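Local coordinates for protein BT_4661 (Bacteroides thetaiotaomicron, PDB 4AK2) that probably binds heparin and heparan sulphate at the bacterial surface, as a SusE-like protein of a heparin utilisation locus, here through its C-terminal ligand-binding domain, at residues V134-G139 against D240-G245; E190-Y195 against R203-Y208; N234-K239 against I274-K279. All blocks are in the same frame, centred on the assembly; numbering follows the deposited sequence.

Contacts 1 and 3 fall in one region of the fold. Their centres lie 1 Å apart, and both reach the mixed sheet that includes strands 131-134, 237-238, 241-254 and 268-276. Gly-245 O of contact 1 and Phe-276 N of contact 3 are 2.8 Å apart, probably a hydrogen bond between neighbouring strands. Contact 2 stands about 15 Å from contact 3, centre to centre, and borders the glycan pocket, where the backbone N of Arg-203 bonds to SGN. Contacts 2 and 3 are joined by a sodium ion held by Ser-194 and Leu-235, and by Glu-190 OE2 and Asn-238 ND2, 2.9 Å apart. Met-206 SD also packs on the indole of Trp-236.

Contact 1. Residues V134-G139 against D240-G245; sequences VNPARG and DGYANG
Tyr-242 meets Pro-136 and Ala-137 because its CG stands anti to the carbonyl carbon, chi1 -79°, which brings the phenol ring against the 134-139 loop. Near the base of the ring, CD1 of Tyr-242 lies 3.8 Å from CG of Pro-136. Farther out, CE1 of Tyr-242 lies 3.7 Å from CB of Ala-137. That methyl group also reaches the phenol oxygen. The proline and the tyrosine cross obliquely, and the side-chain contact is apolar. Pro-136 CG touches the backbone as well, 3.5 Å from Ala-243 O.

The loop is shaped from within. Asn-135 OD1 accepts the backbone N-H of Ala-137 at 2.8 Å, with the donor tilted 32° from the amide carbonyl plane. This is an Asx turn. Asn-135 O then accepts from Gly-139 N, also at 2.8 Å. Together these bonds probably help to hold Pro-136 and Ala-137 against the ring. Thr-278 touches the side chains of both Asn-135 and Tyr-242. The contact joins the turn after strand 131-134 to the start of strand 241-254. Both strands pair with strand 268-276 in the mixed beta-sheet of this ligand-binding domain, and the Asx turn leads the chain out of that sheet.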
loop_
_atom_site.group_PDB
_atom_site.type_symbol
_atom_site.label_atom_id
_atom_site.label_comp_id
_atom_site.label_asym_id
_atom_site.label_seq_id
_atom_site.Cartn_x
_atom_site.Cartn_y
_atom_site.Cartn_z
ATOM N N VAL A 134 -6.545 -6.600 2.087
ATOM C CA VAL A 134 -7.460 -6.858 3.174
ATOM C C VAL A 134 -8.891 -6.572 2.781
ATOM O O VAL A 134 -9.189 -5.592 2.064
ATOM C CB VAL A 134 -7.022 -6.044 4.432
ATOM C CG1 VAL A 134 -7.176 -4.509 4.218
ATOM C CG2 VAL A 134 -7.814 -6.483 5.664
ATOM N N ASN A 135 -9.821 -7.384 3.272
ATOM C CA ASN A 135 -11.245 -7.160 3.067
ATOM C C ASN A 135 -11.730 -6.260 4.216
ATOM O O ASN A 135 -11.649 -6.657 5.366
ATOM C CB ASN A 135 -11.966 -8.510 3.121
ATOM C CG ASN A 135 -13.468 -8.392 2.990
ATOM O OD1 ASN A 135 -14.075 -7.357 3.218
ATOM N ND2 ASN A 135 -14.081 -9.477 2.555
ATOM N N PRO A 136 -12.183 -5.027 3.932
ATOM C CA PRO A 136 -12.564 -4.108 5.005
ATOM C C PRO A 136 -13.776 -4.565 5.796
ATOM O O PRO A 136 -13.977 -4.073 6.896
ATOM C CB PRO A 136 -12.855 -2.798 4.251
ATOM C CG PRO A 136 -13.301 -3.258 2.885
ATOM C CD PRO A 136 -12.393 -4.442 2.592
ATOM N N ALA A 137 -14.591 -5.485 5.280
ATOM C CA ALA A 137 -15.694 -6.016 6.089
ATOM C C ALA A 137 -15.164 -6.943 7.184
ATOM O O ALA A 137 -15.662 -6.924 8.269
ATOM C CB ALA A 137 -16.738 -6.731 5.217
ATOM N N ARG A 138 -14.174 -7.749 6.855
ATOM C CA ARG A 138 -13.676 -8.801 7.720
ATOM C C ARG A 138 -12.464 -8.378 8.548
ATOM O O ARG A 138 -12.207 -8.930 9.612
ATOM C CB ARG A 138 -13.358 -10.040 6.872
ATOM C CG ARG A 138 -14.624 -10.569 6.177
ATOM C CD ARG A 138 -14.394 -11.830 5.342
ATOM N NE ARG A 138 -14.246 -13.020 6.178
ATOM C CZ ARG A 138 -15.258 -13.704 6.737
ATOM N NH1 ARG A 138 -16.526 -13.344 6.559
ATOM N NH2 ARG A 138 -14.999 -14.790 7.466
ATOM N N GLY A 139 -11.709 -7.401 8.066
ATOM C CA GLY A 139 -10.453 -7.086 8.700
ATOM C C GLY A 139 -9.424 -8.169 8.445
ATOM O O GLY A 139 -9.663 -9.145 7.716
ATOM N N ASP A 240 -21.866 5.441 1.640
ATOM C CA ASP A 240 -21.615 5.311 0.205
ATOM C C ASP A 240 -20.928 4.001 -0.193
ATOM O O ASP A 240 -21.014 3.599 -1.343
ATOM C CB ASP A 240 -20.884 6.524 -0.364
ATOM C CG ASP A 240 -21.743 7.770 -0.376
ATOM O OD1 ASP A 240 -22.976 7.718 -0.120
ATOM O OD2 ASP A 240 -21.152 8.816 -0.689
ATOM N N GLY A 241 -20.207 3.385 0.718
ATOM C CA GLY A 241 -19.602 2.096 0.421
ATOM C C GLY A 241 -18.403 1.737 1.257
ATOM O O GLY A 241 -17.847 2.553 1.991
ATOM N N TYR A 242 -18.016 0.471 1.168
ATOM C CA TYR A 242 -16.751 0.006 1.744
ATOM C C TYR A 242 -15.553 0.707 1.088
ATOM O O TYR A 242 -15.598 1.025 -0.117
ATOM C CB TYR A 242 -16.606 -1.523 1.593
ATOM C CG TYR A 242 -17.406 -2.246 2.610
ATOM C CD1 TYR A 242 -16.888 -2.465 3.884
ATOM C CD2 TYR A 242 -18.674 -2.768 2.309
ATOM C CE1 TYR A 242 -17.617 -3.155 4.843
ATOM C CE2 TYR A 242 -19.410 -3.455 3.263
ATOM C CZ TYR A 242 -18.874 -3.661 4.521
ATOM O OH TYR A 242 -19.612 -4.353 5.445
ATOM N N ALA A 243 -14.489 0.873 1.855
ATOM C CA ALA A 243 -13.221 1.305 1.275
ATOM C C ALA A 243 -12.831 0.363 0.139
ATOM O O ALA A 243 -12.929 -0.881 0.290
ATOM C CB ALA A 243 -12.093 1.356 2.292
ATOM N N ASN A 244 -12.384 0.929 -0.979
ATOM C CA ASN A 244 -11.840 0.190 -2.093
ATOM C C ASN A 244 -10.719 1.069 -2.605
ATOM O O ASN A 244 -10.941 2.024 -3.372
ATOM C CB ASN A 244 -12.890 -0.123 -3.164
ATOM C CG ASN A 244 -12.352 -1.014 -4.227
ATOM O OD1 ASN A 244 -11.439 -0.642 -4.956
ATOM N ND2 ASN A 244 -12.897 -2.222 -4.293
ATOM N N GLY A 245 -9.532 0.863 -2.082
ATOM C CA GLY A 245 -8.455 1.829 -2.217
ATOM C C GLY A 245 -7.273 1.486 -1.356
ATOM O O GLY A 245 -7.254 0.414 -0.721
#

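Contact 2. Residues E190-Y195 against R203-Y208; sequences EMWNSY and RKPMSY. With NA (sodium ion), chain D; SGN (2-deoxy-6-O-sulfo-2-(sulfoamino)-alpha-D-glucopyranose), chain B.
The rings of Trp-192 and Tyr-195 each turn one face to Pro-205. Over the five-membered ring of Trp-192 lies Pro-205 CG, 3.3 Å from the centroid and 6° off the normal, a CH-pi contact. Over the Tyr-195 ring lies Pro-205 CA, 3.8 Å from its centroid, a second CH-pi contact. The Trp-192 and Tyr-195 side chains each cross that of Pro-205 at about a right angle. CG of Tyr-195 is anti to the backbone N, chi1 168°, which carries its ring out over the proline. Beyond the pyrrole ring, CH2 of Trp-192 reaches Met-206 CG at 3.6 Å.

The polar ends are fixed outside the two segments: Trp-192 NE1 bonds to Ser-202 O, and Tyr-195 OH to Asn-211 OD1. An alanine in place of Trp-192 would probably open a gap beside Pro-205, leave Ser-202 O without its indole partner, and let the loop that carries Arg-203 shift.

Elsewhere on the helix, away from Pro-205, Ser-194 OG donates to Met-191 O at 2.7 Å and binds the sodium ion at 2.6 Å. Arg-203 N donates to O3S of the N-sulfo group of SGN at 2.7 Å. The Arg-203 guanidinium forms salt bridges with Asp-159, Glu-210 and Asp-259, which probably hold it in place. A helix thus packs on a short 3-10 segment that borders the sulfated-glycan pocket.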
loop_
_atom_site.group_PDB
_atom_site.type_symbol
_atom_site.label_atom_id
_atom_site.label_comp_id
_atom_site.label_asym_id
_atom_site.label_seq_id
_atom_site.Cartn_x
_atom_site.Cartn_y
_atom_site.Cartn_z
ATOM N N GLU A 190 -12.736 11.692 7.280
ATOM C CA GLU A 190 -13.987 11.052 7.643
ATOM C C GLU A 190 -13.692 9.791 8.525
ATOM O O GLU A 190 -14.318 9.585 9.586
ATOM C CB GLU A 190 -14.778 10.668 6.402
ATOM C CG GLU A 190 -16.100 10.062 6.793
ATOM C CD GLU A 190 -17.001 9.749 5.619
ATOM O OE1 GLU A 190 -16.777 10.299 4.516
ATOM O OE2 GLU A 190 -17.950 8.962 5.815
ATOM N N MET A 191 -12.732 8.958 8.109
ATOM C CA MET A 191 -12.322 7.811 8.917
ATOM C C MET A 191 -11.828 8.253 10.292
ATOM O O MET A 191 -12.204 7.680 11.324
ATOM C CB MET A 191 -11.260 6.997 8.194
ATOM C CG MET A 191 -11.790 6.231 6.984
ATOM S SD MET A 191 -13.156 5.102 7.319
ATOM C CE MET A 191 -14.602 6.085 6.865
ATOM N N TRP A 192 -10.957 9.253 10.327
ATOM C CA TRP A 192 -10.436 9.708 11.596
ATOM C C TRP A 192 -11.535 10.159 12.515
ATOM O O TRP A 192 -11.581 9.793 13.691
ATOM C CB TRP A 192 -9.441 10.865 11.367
ATOM C CG TRP A 192 -8.006 10.445 11.507
ATOM C CD1 TRP A 192 -7.042 10.996 12.365
ATOM C CD2 TRP A 192 -7.319 9.313 10.839
ATOM N NE1 TRP A 192 -5.849 10.326 12.257
ATOM C CE2 TRP A 192 -5.935 9.314 11.349
ATOM C CE3 TRP A 192 -7.678 8.366 9.864
ATOM C CZ2 TRP A 192 -4.997 8.391 10.903
ATOM C CZ3 TRP A 192 -6.717 7.431 9.446
ATOM C CH2 TRP A 192 -5.414 7.455 9.939
ATOM N N ASN A 193 -12.427 10.992 11.978
ATOM C CA ASN A 193 -13.513 11.502 12.777
ATOM C C ASN A 193 -14.436 10.389 13.308
ATOM O O ASN A 193 -14.964 10.474 14.427
ATOM C CB ASN A 193 -14.273 12.545 11.978
ATOM C CG ASN A 193 -13.409 13.788 11.598
ATOM O OD1 ASN A 193 -12.203 13.950 11.949
ATOM N ND2 ASN A 193 -14.033 14.670 10.836
ATOM N N SER A 194 -14.576 9.313 12.521
ATOM C CA SER A 194 -15.382 8.177 12.957
ATOM C C SER A 194 -14.770 7.419 14.145
ATOM O O SER A 194 -15.493 6.801 14.926
ATOM C CB SER A 194 -15.619 7.203 11.790
ATOM O OG SER A 194 -14.536 6.318 11.590
ATOM N N TYR A 195 -13.441 7.475 14.264
ATOM C CA TYR A 195 -12.746 6.958 15.451
ATOM C C TYR A 195 -12.954 7.898 16.656
ATOM O O TYR A 195 -13.279 7.433 17.757
ATOM C CB TYR A 195 -11.267 6.738 15.132
ATOM C CG TYR A 195 -10.414 6.476 16.339
ATOM C CD1 TYR A 195 -9.848 7.504 17.041
ATOM C CD2 TYR A 195 -10.209 5.173 16.799
ATOM C CE1 TYR A 195 -9.095 7.273 18.171
ATOM C CE2 TYR A 195 -9.456 4.936 17.936
ATOM C CZ TYR A 195 -8.889 5.979 18.614
ATOM O OH TYR A 195 -8.129 5.772 19.736
ATOM N N ARG A 203 -1.821 10.357 15.228
ATOM C CA ARG A 203 -1.643 8.930 14.973
ATOM C C ARG A 203 -2.747 8.103 15.622
ATOM O O ARG A 203 -2.846 6.903 15.345
ATOM C CB ARG A 203 -0.301 8.477 15.534
ATOM C CG ARG A 203 -0.228 8.481 17.055
ATOM C CD ARG A 203 1.053 7.894 17.601
ATOM N NE ARG A 203 1.065 7.965 19.060
ATOM C CZ ARG A 203 1.957 7.365 19.834
ATOM N NH1 ARG A 203 2.916 6.593 19.311
ATOM N NH2 ARG A 203 1.869 7.504 21.150
ATOM N N LYS A 204 -3.603 8.710 16.448
ATOM C CA LYS A 204 -4.423 7.906 17.380
ATOM C C LYS A 204 -5.259 6.784 16.738
ATOM O O LYS A 204 -5.242 5.645 17.270
ATOM C CB LYS A 204 -5.258 8.795 18.281
ATOM C CG LYS A 204 -4.410 9.631 19.236
ATOM C CD LYS A 204 -5.224 10.690 19.953
ATOM C CE LYS A 204 -4.336 11.575 20.829
ATOM N NZ LYS A 204 -5.180 12.688 21.300
ATOM N N PRO A 205 -5.953 7.053 15.607
ATOM C CA PRO A 205 -6.804 5.972 15.060
ATOM C C PRO A 205 -6.044 4.751 14.552
ATOM O O PRO A 205 -6.662 3.703 14.336
ATOM C CB PRO A 205 -7.539 6.668 13.894
ATOM C CG PRO A 205 -7.541 8.153 14.277
ATOM C CD PRO A 205 -6.146 8.325 14.854
ATOM N N MET A 206 -4.746 4.905 14.339
ATOM C CA MET A 206 -3.904 3.852 13.766
ATOM C C MET A 206 -2.830 3.368 14.730
ATOM O O MET A 206 -1.909 2.651 14.327
ATOM C CB MET A 206 -3.268 4.340 12.465
ATOM C CG MET A 206 -4.222 4.326 11.285
ATOM S SD MET A 206 -4.894 2.698 10.849
ATOM C CE MET A 206 -3.460 1.658 10.605
ATOM N N SER A 207 -2.953 3.749 16.005
ATOM C CA SER A 207 -1.884 3.568 16.965
ATOM C C SER A 207 -2.142 2.480 18.021
ATOM O O SER A 207 -3.167 2.478 18.669
ATOM C CB SER A 207 -1.603 4.913 17.692
ATOM O OG SER A 207 -0.685 4.708 18.777
ATOM N N TYR A 208 -1.172 1.586 18.170
ATOM C CA TYR A 208 -1.171 0.653 19.288
ATOM C C TYR A 208 -1.063 1.409 20.618
ATOM O O TYR A 208 -1.815 1.155 21.566
ATOM C CB TYR A 208 0.001 -0.320 19.154
ATOM C CG TYR A 208 0.194 -1.162 20.414
ATOM C CD1 TYR A 208 -0.460 -2.372 20.570
ATOM C CD2 TYR A 208 1.039 -0.720 21.450
ATOM C CE1 TYR A 208 -0.303 -3.116 21.727
ATOM C CE2 TYR A 208 1.202 -1.462 22.617
ATOM C CZ TYR A 208 0.535 -2.652 22.755
ATOM O OH TYR A 208 0.713 -3.402 23.929
HETATM NA NA NA D . -15.509 4.003 10.781
HETATM C C1 SGN B . -0.724 15.592 16.822
HETATM C C2 SGN B . 0.505 14.940 16.182
HETATM C C3 SGN B . 1.445 16.046 15.690
HETATM C C4 SGN B . 0.708 17.024 14.794
HETATM C C5 SGN B . -0.522 17.613 15.492
HETATM C C6 SGN B . -1.360 18.416 14.491
HETATM N N2 SGN B . 1.137 14.044 17.142
HETATM O O1 SGN B . -0.374 16.231 18.046
HETATM O O3 SGN B . 2.494 15.409 14.959
HETATM O O4 SGN B . 1.547 18.168 14.558
HETATM O O5 SGN B . -1.326 16.509 15.910
HETATM O O6 SGN B . -2.472 18.998 15.147
HETATM S S1 SGN B . 0.616 12.566 17.437
HETATM O O1S SGN B . 1.721 11.819 17.994
HETATM O O2S SGN B . -0.534 12.537 18.303
HETATM O O3S SGN B . 0.202 11.977 16.048
HETATM S S2 SGN B . -3.556 19.713 14.320
HETATM O O4S SGN B . -2.986 20.926 13.735
HETATM O O5S SGN B . -4.727 20.111 15.399
HETATM O O6S SGN B . -4.109 18.742 13.365
HETATM O O HOH W 1 -17.640 3.566 11.635
#

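Contact 3. Residues N234-K239 against I274-K279; sequences NLWRNK and IWFDTK. With NA (sodium ion), chain D.
Trp-236 and Phe-276 form an offset aromatic stack in the hydrophobic interior of the mixed beta-sheet domain. Trp-236 lies just before strand 237-238, and Phe-276 ends strand 268-276. The tight part is this ring pair. The five-membered ring of Trp-236 and the ring of Phe-276 have centroids 4.4 Å apart and planes at 28°. Phe-276 CZ lies over one indole face, 3.4 Å from Trp-236 CD2. Trp-236 CG stands anti to its carbonyl carbon, chi1 -68°, which sets the indole face against Phe-276 CZ. Ile-274 CG2 lies on a face of the Phe-276 ring, and Ile-231 touches both aromatic residues. Trp-236 NE1 is satisfied by Leu-219 O.

The looser outer side is polar, with Asn-234, Arg-237 and Lys-279 exposed. There the two segments diverge, and each is held by bonds of its own. Arg-237 NH1 donates to Asn-234 OD1 at 2.8 Å, in the carbonyl plane and on a lone pair. Asp-277 OD1 accepts from Lys-279 N at 2.8 Å, an Asx turn just after strand 268-276.

Buried Trp-236 is itself the centre of an inverse gamma turn, with a weak bond from Arg-237 N to Leu-235 O. That same carbonyl oxygen, Leu-235 O, binds the sodium ion at 2.7 Å.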
loop_
_atom_site.group_PDB
_atom_site.type_symbol
_atom_site.label_atom_id
_atom_site.label_comp_id
_atom_site.label_asym_id
_atom_site.label_seq_id
_atom_site.Cartn_x
_atom_site.Cartn_y
_atom_site.Cartn_z
ATOM N N ASN A 234 -15.268 -3.812 9.820
ATOM C CA ASN A 234 -16.466 -2.994 9.834
ATOM C C ASN A 234 -16.232 -1.496 10.105
ATOM O O ASN A 234 -17.191 -0.796 10.437
ATOM C CB ASN A 234 -17.525 -3.549 10.831
ATOM C CG ASN A 234 -18.921 -2.986 10.587
ATOM O OD1 ASN A 234 -19.367 -2.928 9.445
ATOM N ND2 ASN A 234 -19.635 -2.584 11.653
ATOM N N LEU A 235 -14.999 -1.002 9.916
ATOM C CA LEU A 235 -14.692 0.423 10.178
ATOM C C LEU A 235 -14.350 1.195 8.898
ATOM O O LEU A 235 -14.661 2.381 8.775
ATOM C CB LEU A 235 -13.533 0.529 11.192
ATOM C CG LEU A 235 -13.837 -0.133 12.546
ATOM C CD1 LEU A 235 -12.666 0.100 13.488
ATOM C CD2 LEU A 235 -15.130 0.423 13.143
ATOM N N TRP A 236 -13.691 0.533 7.939
ATOM C CA TRP A 236 -13.241 1.202 6.721
ATOM C C TRP A 236 -14.355 1.127 5.710
ATOM O O TRP A 236 -14.311 0.360 4.737
ATOM C CB TRP A 236 -11.962 0.573 6.223
ATOM C CG TRP A 236 -10.790 0.808 7.117
ATOM C CD1 TRP A 236 -10.378 0.073 8.252
ATOM C CD2 TRP A 236 -9.835 1.905 6.978
ATOM N NE1 TRP A 236 -9.243 0.644 8.801
ATOM C CE2 TRP A 236 -8.854 1.741 8.041
ATOM C CE3 TRP A 236 -9.674 2.953 6.054
ATOM C CZ2 TRP A 236 -7.787 2.611 8.197
ATOM C CZ3 TRP A 236 -8.595 3.831 6.209
ATOM C CH2 TRP A 236 -7.683 3.681 7.275
ATOM N N ARG A 237 -15.370 1.946 5.950
ATOM C CA ARG A 237 -16.609 1.951 5.177
ATOM C C ARG A 237 -17.388 3.202 5.580
ATOM O O ARG A 237 -17.193 3.772 6.667
ATOM C CB ARG A 237 -17.437 0.693 5.481
ATOM C CG ARG A 237 -18.129 0.717 6.845
ATOM C CD ARG A 237 -18.882 -0.597 7.162
ATOM N NE ARG A 237 -20.087 -0.767 6.328
ATOM C CZ ARG A 237 -21.267 -1.266 6.714
ATOM N NH1 ARG A 237 -21.443 -1.781 7.915
ATOM N NH2 ARG A 237 -22.293 -1.268 5.866
ATOM N N ASN A 238 -18.309 3.575 4.722
ATOM C CA ASN A 238 -19.309 4.566 5.057
ATOM C C ASN A 238 -20.566 4.238 4.249
ATOM O O ASN A 238 -20.636 3.153 3.620
ATOM C CB ASN A 238 -18.801 6.009 4.881
ATOM C CG ASN A 238 -18.554 6.407 3.419
ATOM O OD1 ASN A 238 -18.901 5.705 2.480
ATOM N ND2 ASN A 238 -17.925 7.554 3.244
ATOM N N LYS A 239 -21.596 5.079 4.354
ATOM C CA LYS A 239 -22.882 4.771 3.737
ATOM C C LYS A 239 -22.734 4.606 2.235
ATOM O O LYS A 239 -23.356 3.698 1.613
ATOM C CB LYS A 239 -23.944 5.813 4.104
ATOM N N ILE A 274 -1.635 -0.593 2.590
ATOM C CA ILE A 274 -2.807 -1.406 2.872
ATOM C C ILE A 274 -3.802 -1.208 1.724
ATOM O O ILE A 274 -4.180 -0.078 1.394
ATOM C CB ILE A 274 -3.518 -0.957 4.180
ATOM C CG1 ILE A 274 -2.553 -0.831 5.360
ATOM C CG2 ILE A 274 -4.706 -1.882 4.470
ATOM C CD1 ILE A 274 -1.635 -1.976 5.603
ATOM N N TRP A 275 -4.212 -2.288 1.062
ATOM C CA TRP A 275 -5.135 -2.222 -0.043
ATOM C C TRP A 275 -6.432 -2.850 0.360
ATOM O O TRP A 275 -6.473 -4.108 0.571
ATOM C CB TRP A 275 -4.536 -2.853 -1.296
ATOM C CG TRP A 275 -5.410 -2.879 -2.517
ATOM C CD1 TRP A 275 -6.675 -2.346 -2.701
ATOM C CD2 TRP A 275 -5.070 -3.526 -3.771
ATOM N NE1 TRP A 275 -7.128 -2.609 -3.994
ATOM C CE2 TRP A 275 -6.201 -3.323 -4.670
ATOM C CE3 TRP A 275 -3.970 -4.258 -4.219
ATOM C CZ2 TRP A 275 -6.214 -3.848 -5.959
ATOM C CZ3 TRP A 275 -3.977 -4.769 -5.507
ATOM C CH2 TRP A 275 -5.080 -4.561 -6.369
ATOM N N PHE A 276 -7.493 -2.095 0.547
ATOM C CA PHE A 276 -8.820 -2.555 0.939
ATOM C C PHE A 276 -9.628 -2.903 -0.285
ATOM O O PHE A 276 -9.773 -2.121 -1.214
ATOM C CB PHE A 276 -9.593 -1.426 1.663
ATOM C CG PHE A 276 -8.854 -0.824 2.823
ATOM C CD1 PHE A 276 -8.981 -1.316 4.132
ATOM C CD2 PHE A 276 -8.055 0.315 2.630
ATOM C CE1 PHE A 276 -8.317 -0.741 5.193
ATOM C CE2 PHE A 276 -7.382 0.884 3.695
ATOM C CZ PHE A 276 -7.502 0.370 4.977
ATOM N N ASP A 277 -10.199 -4.122 -0.293
ATOM C CA ASP A 277 -11.166 -4.526 -1.340
ATOM C C ASP A 277 -11.988 -5.697 -0.789
ATOM O O ASP A 277 -11.418 -6.694 -0.307
ATOM C CB ASP A 277 -10.414 -4.952 -2.619
ATOM C CG ASP A 277 -11.302 -5.122 -3.828
ATOM O OD1 ASP A 277 -12.410 -5.663 -3.700
ATOM O OD2 ASP A 277 -10.830 -4.781 -4.931
ATOM N N THR A 278 -13.302 -5.539 -0.814
ATOM C CA THR A 278 -14.194 -6.610 -0.365
ATOM C C THR A 278 -14.052 -7.925 -1.158
ATOM O O THR A 278 -14.532 -8.961 -0.682
ATOM C CB THR A 278 -15.681 -6.190 -0.390
ATOM O OG1 THR A 278 -16.019 -5.687 -1.663
ATOM C CG2 THR A 278 -15.991 -5.171 0.678
ATOM N N LYS A 279 -13.409 -7.885 -2.322
ATOM C CA LYS A 279 -13.218 -9.095 -3.113
ATOM C C LYS A 279 -12.053 -9.935 -2.595
ATOM O O LYS A 279 -11.911 -11.082 -3.000
ATOM C CB LYS A 279 -12.975 -8.731 -4.600
ATOM C CG LYS A 279 -14.136 -8.131 -5.359
ATOM C CD LYS A 279 -15.384 -8.952 -5.193
HETATM NA NA NA D . -15.509 4.003 10.781
HETATM O O HOH W 1 -17.640 3.566 11.635
#